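Local coordinates for protein glycerol dehydratase (PDB 1R9D) that probably dehydrates glycerol to 3-hydroxypropionaldehyde by glycyl-radical chemistry that needs no vitamin B12, at residues G432-Q437 against G638-S643; D447-N452 against K500-A505; G616-C621 against K689-I694. All blocks are in the same frame, centred on the assembly; numbering follows the deposited sequence.

Contact 1 of 3, residues G432-Q437 against G638-S643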
# COMPACT_ATOMS: atom_id res chain seq x y z
N GLY A 432 -6.28 -29.01 -3.22
CA GLY A 432 -5.95 -29.34 -4.60
C GLY A 432 -5.61 -30.79 -4.90
O GLY A 432 -6.48 -31.65 -4.91
N CYS A 433 -4.33 -31.06 -5.15
CA CYS A 433 -3.89 -32.41 -5.47
C CYS A 433 -3.43 -33.24 -4.28
O CYS A 433 -3.96 -34.31 -4.02
CB CYS A 433 -2.76 -32.36 -6.49
SG CYS A 433 -3.23 -31.76 -8.13
N VAL A 434 -2.43 -32.74 -3.55
CA VAL A 434 -1.88 -33.47 -2.41
C VAL A 434 -1.36 -32.58 -1.27
O VAL A 434 -0.64 -33.05 -0.40
CB VAL A 434 -0.70 -34.37 -2.85
CG1 VAL A 434 -1.19 -35.45 -3.81
CG2 VAL A 434 0.38 -33.52 -3.52
N GLU A 435 -1.75 -31.31 -1.26
CA GLU A 435 -1.26 -30.36 -0.26
C GLU A 435 -2.06 -30.30 1.05
O GLU A 435 -3.20 -29.84 1.08
CB GLU A 435 -1.17 -28.97 -0.90
CG GLU A 435 -0.53 -28.98 -2.32
CD GLU A 435 -1.55 -28.89 -3.46
OE1 GLU A 435 -2.13 -27.79 -3.66
OE2 GLU A 435 -1.79 -29.90 -4.17
N PRO A 436 -1.47 -30.75 2.17
CA PRO A 436 -2.17 -30.74 3.46
C PRO A 436 -2.21 -29.40 4.19
O PRO A 436 -1.28 -28.59 4.08
CB PRO A 436 -1.42 -31.79 4.30
CG PRO A 436 -0.25 -32.25 3.44
CD PRO A 436 -0.09 -31.25 2.33
N GLN A 437 -3.27 -29.17 4.96
CA GLN A 437 -3.40 -27.94 5.74
C GLN A 437 -4.50 -28.08 6.78
O GLN A 437 -5.35 -28.96 6.70
CB GLN A 437 -3.72 -26.73 4.84
CG GLN A 437 -5.24 -26.49 4.64
CD GLN A 437 -5.59 -25.15 3.97
OE1 GLN A 437 -6.75 -24.70 4.04
NE2 GLN A 437 -4.62 -24.52 3.32
N GLY A 638 7.08 -29.25 -2.46
CA GLY A 638 6.15 -30.32 -2.79
C GLY A 638 6.76 -31.02 -3.99
O GLY A 638 7.68 -30.49 -4.61
N LEU A 639 6.25 -32.21 -4.32
CA LEU A 639 6.73 -32.98 -5.46
C LEU A 639 5.54 -33.59 -6.20
O LEU A 639 5.24 -34.77 -6.04
CB LEU A 639 7.69 -34.09 -4.99
CG LEU A 639 8.97 -33.66 -4.27
CD1 LEU A 639 9.62 -34.87 -3.62
CD2 LEU A 639 9.94 -32.98 -5.24
N TYR A 640 4.84 -32.77 -6.98
CA TYR A 640 3.68 -33.22 -7.77
C TYR A 640 3.69 -32.43 -9.08
O TYR A 640 4.24 -31.33 -9.14
CB TYR A 640 2.38 -33.07 -6.99
CG TYR A 640 1.93 -31.66 -6.66
CD1 TYR A 640 1.26 -30.89 -7.61
CD2 TYR A 640 2.10 -31.14 -5.39
CE1 TYR A 640 0.77 -29.62 -7.29
CE2 TYR A 640 1.62 -29.87 -5.05
CZ TYR A 640 0.96 -29.12 -6.01
OH TYR A 640 0.47 -27.87 -5.67
N PRO A 641 3.05 -32.96 -10.14
CA PRO A 641 3.12 -32.19 -11.38
C PRO A 641 1.87 -31.74 -12.11
O PRO A 641 1.99 -31.07 -13.14
CB PRO A 641 3.89 -33.14 -12.27
CG PRO A 641 3.13 -34.44 -11.98
CD PRO A 641 2.83 -34.39 -10.46
N SER A 642 0.69 -32.10 -11.62
CA SER A 642 -0.54 -31.78 -12.36
C SER A 642 -0.29 -32.45 -13.72
O SER A 642 -0.00 -33.64 -13.76
CB SER A 642 -0.71 -30.27 -12.52
OG SER A 642 -1.99 -29.98 -13.06
N SER A 643 -0.38 -31.71 -14.82
CA SER A 643 -0.11 -32.31 -16.13
C SER A 643 1.13 -31.71 -16.79
O SER A 643 1.42 -31.97 -17.96
CB SER A 643 -1.32 -32.14 -17.08
OG SER A 643 -1.61 -30.77 -17.36
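C433, V434 and E435 gather round the ring of Y640, in a tight turn between strands 429-431 and 435-437. The turn probably matches the cysteine loop that projects into the barrel of glycyl radical enzymes. C433 places CB over one face of the ring, 4.4 Å from Y640 CD1. Its SG lies farther out, 5.2 Å from the ring centroid and 38° off the normal, an oblique sulfur-aromatic contact. V434 follows with its CG2 methyl, which approaches Y640 CD2 obliquely at 3.5 Å. The two side chains run past each other in opposite directions.

E435 folds back along its own turn. Its chain bends at chi2, which brings the carboxylate against the hydroxyl end of the ring, at a slant. The planes of the two groups are 23° apart. E435 CD is 3.2 Å from Y640 OH. Both E435 oxygens lie at poor angles for a hydrogen bond to that hydroxyl, which bonds instead to the backbone O of H446. E435 OE1 bonds a bound glycerol, so the contact borders that site. E435 OE2 is gripped by two backbone amides on one face of its plane. C433 N comes on the syn side in a more bent bond, and V434 N meets OE2 on the anti side at 3.0 Å and 164°.

Contact 2 of 3, residues D447-N452 against K500-A505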
# COMPACT_ATOMS: atom_id res chain seq x y z
N ASP A 447 0.36 -24.05 -4.41
CA ASP A 447 0.86 -24.36 -5.75
C ASP A 447 1.36 -23.07 -6.37
O ASP A 447 0.86 -22.58 -7.39
CB ASP A 447 -0.20 -25.00 -6.65
CG ASP A 447 0.40 -25.59 -7.92
OD1 ASP A 447 1.65 -25.61 -8.01
OD2 ASP A 447 -0.35 -26.04 -8.81
N SER A 448 2.38 -22.51 -5.73
CA SER A 448 2.98 -21.25 -6.14
C SER A 448 3.91 -21.34 -7.35
O SER A 448 4.27 -20.31 -7.92
CB SER A 448 3.72 -20.62 -4.96
OG SER A 448 4.86 -21.39 -4.60
N ALA A 449 4.30 -22.55 -7.74
CA ALA A 449 5.19 -22.70 -8.89
C ALA A 449 5.51 -24.16 -9.20
O ALA A 449 5.30 -25.04 -8.38
CB ALA A 449 6.49 -21.95 -8.63
N PHE A 450 6.00 -24.39 -10.42
CA PHE A 450 6.44 -25.72 -10.85
C PHE A 450 7.90 -25.50 -11.25
O PHE A 450 8.22 -24.53 -11.94
CB PHE A 450 5.64 -26.24 -12.06
CG PHE A 450 4.26 -26.72 -11.71
CD1 PHE A 450 3.14 -26.02 -12.13
CD2 PHE A 450 4.09 -27.89 -10.98
CE1 PHE A 450 1.86 -26.47 -11.82
CE2 PHE A 450 2.81 -28.36 -10.67
CZ PHE A 450 1.69 -27.64 -11.09
N PHE A 451 8.76 -26.40 -10.80
CA PHE A 451 10.20 -26.30 -11.04
C PHE A 451 10.69 -27.57 -11.75
O PHE A 451 10.44 -28.67 -11.28
CB PHE A 451 10.91 -26.14 -9.69
CG PHE A 451 12.37 -25.84 -9.79
CD1 PHE A 451 12.83 -24.53 -9.74
CD2 PHE A 451 13.30 -26.88 -9.88
CE1 PHE A 451 14.19 -24.25 -9.78
CE2 PHE A 451 14.67 -26.61 -9.91
CZ PHE A 451 15.12 -25.29 -9.86
N ASN A 452 11.38 -27.40 -12.87
CA ASN A 452 11.88 -28.53 -13.66
C ASN A 452 13.22 -29.04 -13.16
O ASN A 452 14.27 -28.48 -13.47
CB ASN A 452 12.01 -28.12 -15.13
CG ASN A 452 12.27 -29.30 -16.05
OD1 ASN A 452 12.87 -30.30 -15.64
ND2 ASN A 452 11.82 -29.20 -17.30
N LYS A 500 16.36 -19.75 -5.90
CA LYS A 500 16.37 -18.41 -5.32
C LYS A 500 15.46 -17.47 -6.11
O LYS A 500 14.63 -16.76 -5.54
CB LYS A 500 17.79 -17.83 -5.31
CG LYS A 500 17.88 -16.48 -4.61
CD LYS A 500 18.84 -15.53 -5.30
CE LYS A 500 20.26 -16.06 -5.35
NZ LYS A 500 21.17 -15.09 -6.01
N HIS A 501 15.60 -17.47 -7.43
CA HIS A 501 14.77 -16.58 -8.24
C HIS A 501 13.30 -16.98 -8.33
O HIS A 501 12.43 -16.12 -8.48
CB HIS A 501 15.40 -16.41 -9.63
CG HIS A 501 16.64 -15.57 -9.60
ND1 HIS A 501 16.61 -14.22 -9.32
CD2 HIS A 501 17.95 -15.91 -9.73
CE1 HIS A 501 17.85 -13.76 -9.27
NE2 HIS A 501 18.68 -14.76 -9.51
N MET A 502 13.02 -18.27 -8.21
CA MET A 502 11.64 -18.74 -8.24
C MET A 502 10.94 -18.23 -6.98
O MET A 502 9.81 -17.73 -7.03
CB MET A 502 11.59 -20.27 -8.27
CG MET A 502 10.21 -20.86 -7.99
SD MET A 502 10.16 -22.66 -8.03
CE MET A 502 11.06 -23.06 -6.53
N CYS A 503 11.62 -18.35 -5.84
CA CYS A 503 11.02 -17.91 -4.59
C CYS A 503 10.88 -16.39 -4.53
O CYS A 503 9.90 -15.87 -3.99
CB CYS A 503 11.83 -18.45 -3.41
SG CYS A 503 11.66 -20.25 -3.26
N CYS A 504 11.85 -15.68 -5.09
CA CYS A 504 11.78 -14.22 -5.11
C CYS A 504 10.62 -13.79 -6.00
O CYS A 504 9.88 -12.87 -5.65
CB CYS A 504 13.10 -13.62 -5.63
SG CYS A 504 14.50 -13.86 -4.50
N ALA A 505 10.46 -14.45 -7.14
CA ALA A 505 9.37 -14.14 -8.07
C ALA A 505 8.03 -14.36 -7.37
O ALA A 505 7.11 -13.54 -7.48
CB ALA A 505 9.46 -15.01 -9.32
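M502 lays its thioether across A449 and F451, reaching out from helix 484-516 to strand 449-452. Its CG is anti to the backbone N (chi1 167°) and the next bond is also extended, which carries the sulfur away from the helix. The chain then bends at chi3 (71°), and the terminal CE methyl swings to the F451 side. SD is the main point of contact. It lies 3.8 Å from A449 CB and 3.7 Å from F451 CD1. M502 CE adds a second touch at 3.9 Å from the same F451 CD1, and M502 CG packs on A449 CB.

The F451 ring and the methionine chain meet at a slant. SD is 5.0 Å from the ring centroid and 72° off its normal. This is an oblique Met-aromatic contact. It is apolar throughout, and all three residues are buried.

A449 and F451 both point toward the helix, as alternate residues of a strand do. F450, between them, points away, and its ring packs on Q549, V551 and Y640. More of the helix surrounds F451: M495, F498 and V499 touch it. The ring of Y620, from helix 607-624, also meets it. M502 itself also rests on P548 of the neighbouring strand 543-551.

At the near end of the strand, S448 OG bonds D506 of the same helix, a polar link beside the apolar patch. At the far end N452 is the N-cap of the next helix, its OD1 taking the R455 amide. D447 OD2 holds the bound glycerol. A long helix thus packs on the outer side of a strand whose leading loop reaches the glycerol site, consistent with the alpha/beta barrel of the pyruvate formate lyase-like family.

Contact 3 of 3, residues G616-C621 against K689-I694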
# COMPACT_ATOMS: atom_id res chain seq x y z
N GLY A 616 18.83 -36.43 -4.72
CA GLY A 616 18.58 -35.47 -5.78
C GLY A 616 17.40 -34.56 -5.45
O GLY A 616 17.46 -33.35 -5.67
N ALA A 617 16.34 -35.16 -4.92
CA ALA A 617 15.14 -34.41 -4.54
C ALA A 617 15.41 -33.55 -3.31
O ALA A 617 14.88 -32.44 -3.19
CB ALA A 617 13.99 -35.36 -4.27
N LEU A 618 16.22 -34.07 -2.39
CA LEU A 618 16.56 -33.34 -1.18
C LEU A 618 17.32 -32.05 -1.45
O LEU A 618 17.20 -31.09 -0.69
CB LEU A 618 17.36 -34.22 -0.22
CG LEU A 618 16.51 -35.11 0.69
CD1 LEU A 618 17.38 -36.16 1.40
CD2 LEU A 618 15.79 -34.23 1.72
N VAL A 619 18.12 -32.03 -2.51
CA VAL A 619 18.88 -30.83 -2.84
C VAL A 619 17.87 -29.72 -3.15
O VAL A 619 18.03 -28.58 -2.71
CB VAL A 619 19.79 -31.06 -4.06
CG1 VAL A 619 20.42 -29.74 -4.50
CG2 VAL A 619 20.88 -32.07 -3.68
N TYR A 620 16.83 -30.06 -3.90
CA TYR A 620 15.78 -29.10 -4.23
C TYR A 620 15.04 -28.68 -2.95
O TYR A 620 14.87 -27.50 -2.67
CB TYR A 620 14.77 -29.73 -5.19
CG TYR A 620 13.51 -28.92 -5.37
CD1 TYR A 620 13.52 -27.74 -6.12
CD2 TYR A 620 12.32 -29.31 -4.77
CE1 TYR A 620 12.37 -26.96 -6.26
CE2 TYR A 620 11.15 -28.54 -4.91
CZ TYR A 620 11.20 -27.37 -5.65
OH TYR A 620 10.06 -26.60 -5.81
N CYS A 621 14.62 -29.67 -2.17
CA CYS A 621 13.88 -29.40 -0.94
C CYS A 621 14.64 -28.52 0.06
O CYS A 621 14.04 -27.63 0.67
CB CYS A 621 13.46 -30.72 -0.28
SG CYS A 621 12.23 -31.69 -1.25
N LYS A 689 11.49 -44.64 0.02
CA LYS A 689 12.82 -44.25 0.48
C LYS A 689 13.09 -42.75 0.41
O LYS A 689 14.02 -42.24 1.03
CB LYS A 689 13.89 -45.00 -0.31
CG LYS A 689 13.87 -46.51 -0.09
CD LYS A 689 14.73 -47.23 -1.11
CE LYS A 689 14.62 -48.74 -0.97
NZ LYS A 689 15.34 -49.44 -2.07
N LEU A 690 12.26 -42.03 -0.35
CA LEU A 690 12.41 -40.58 -0.47
C LEU A 690 12.01 -39.95 0.87
O LEU A 690 11.35 -40.59 1.69
CB LEU A 690 11.50 -40.04 -1.57
CG LEU A 690 11.60 -40.70 -2.95
CD1 LEU A 690 10.48 -40.15 -3.84
CD2 LEU A 690 12.97 -40.44 -3.55
N ASP A 691 12.41 -38.70 1.09
CA ASP A 691 12.05 -37.99 2.32
C ASP A 691 10.69 -37.32 2.13
O ASP A 691 10.61 -36.20 1.62
CB ASP A 691 13.10 -36.93 2.66
CG ASP A 691 12.85 -36.27 4.01
OD1 ASP A 691 11.71 -36.34 4.51
OD2 ASP A 691 13.80 -35.66 4.56
N HIS A 692 9.62 -38.00 2.52
CA HIS A 692 8.26 -37.47 2.37
C HIS A 692 7.88 -36.50 3.50
O HIS A 692 6.81 -35.88 3.45
CB HIS A 692 7.26 -38.63 2.33
CG HIS A 692 7.39 -39.50 1.12
ND1 HIS A 692 6.74 -39.22 -0.06
CD2 HIS A 692 8.09 -40.64 0.91
CE1 HIS A 692 7.03 -40.16 -0.95
NE2 HIS A 692 7.85 -41.03 -0.39
N PHE A 693 8.74 -36.38 4.50
CA PHE A 693 8.47 -35.47 5.62
C PHE A 693 8.85 -34.03 5.28
O PHE A 693 8.13 -33.09 5.63
CB PHE A 693 9.24 -35.90 6.88
CG PHE A 693 8.75 -37.17 7.50
CD1 PHE A 693 9.14 -38.41 7.00
CD2 PHE A 693 7.91 -37.14 8.62
CE1 PHE A 693 8.70 -39.60 7.59
CE2 PHE A 693 7.47 -38.32 9.22
CZ PHE A 693 7.86 -39.55 8.70
N ILE A 694 9.98 -33.85 4.60
CA ILE A 694 10.45 -32.51 4.26
C ILE A 694 9.59 -31.88 3.16
O ILE A 694 9.40 -30.66 3.14
CB ILE A 694 11.93 -32.54 3.81
CG1 ILE A 694 12.50 -31.12 3.79
CG2 ILE A 694 12.07 -33.18 2.43
CD1 ILE A 694 14.00 -31.05 3.58
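L618 faces D691 and C621 faces I694, with CA atoms 7.4 and 7.0 Å apart, as one side of helix 607-624 lies against the loop that leads from helix 680-687 to strand 702-705. L618, C621 and I694 form a small apolar cluster. L618 points its CD2 methyl at the loop. It meets I694 CG2 at 3.9 Å and D691 OD2 at 3.8 Å, so one methyl touches both a hydrocarbon branch and a carboxylate oxygen. The L618 and D691 side chains cross at about a right angle.

I694 uses both its arms. CG1 is anti to the backbone N (chi1 -166°), which sends CD1 toward the helix, 3.9 Å from C621 CB. The CG2 branch lies beside it and touches C621 CB and SG as well.

D691 serves its own loop. OD1 accepts two backbone amides. I694 N comes from above the carboxylate plane, at 3.0 Å and 159°. F693 N arrives almost head-on to the C-O bond at a more bent 133°. The F693 bond makes an Asx turn and the I694 bond an Asx motif, and together they fix the turn that presents I694 to the helix.

Polar links lie nearby. R614 bonds the carbonyl of K689. K689 NZ makes salt bridges with D607 and D610 of the helix and with D605 just before it. The contact thus ties the glycine radical region to the pyruvate formate lyase-like region. Between the two segments the adhesion is van der Waals, while the D691 carboxylate spends one oxygen on holding the loop's shape.

The three contacts run outward from the chain centre. Contact 1 lies about 6 Å from it, contact 2 about 16 Å and contact 3 about 21 Å, measured between centres. The first two are fully buried; contact 3 is partly buried. Contacts 1 and 2 share the glycerol site through E435 and D447, and Y640 packs on D447 and F450. Y620 of contact 3 packs on both F451 and M502 of contact 2 and also reaches G638 of contact 1. The chemistry shifts with place: a carboxylate by a tyrosine inside, a thioether at the helix-strand layer, and apolar groups beside an aspartate that bonds its own loop farthest out.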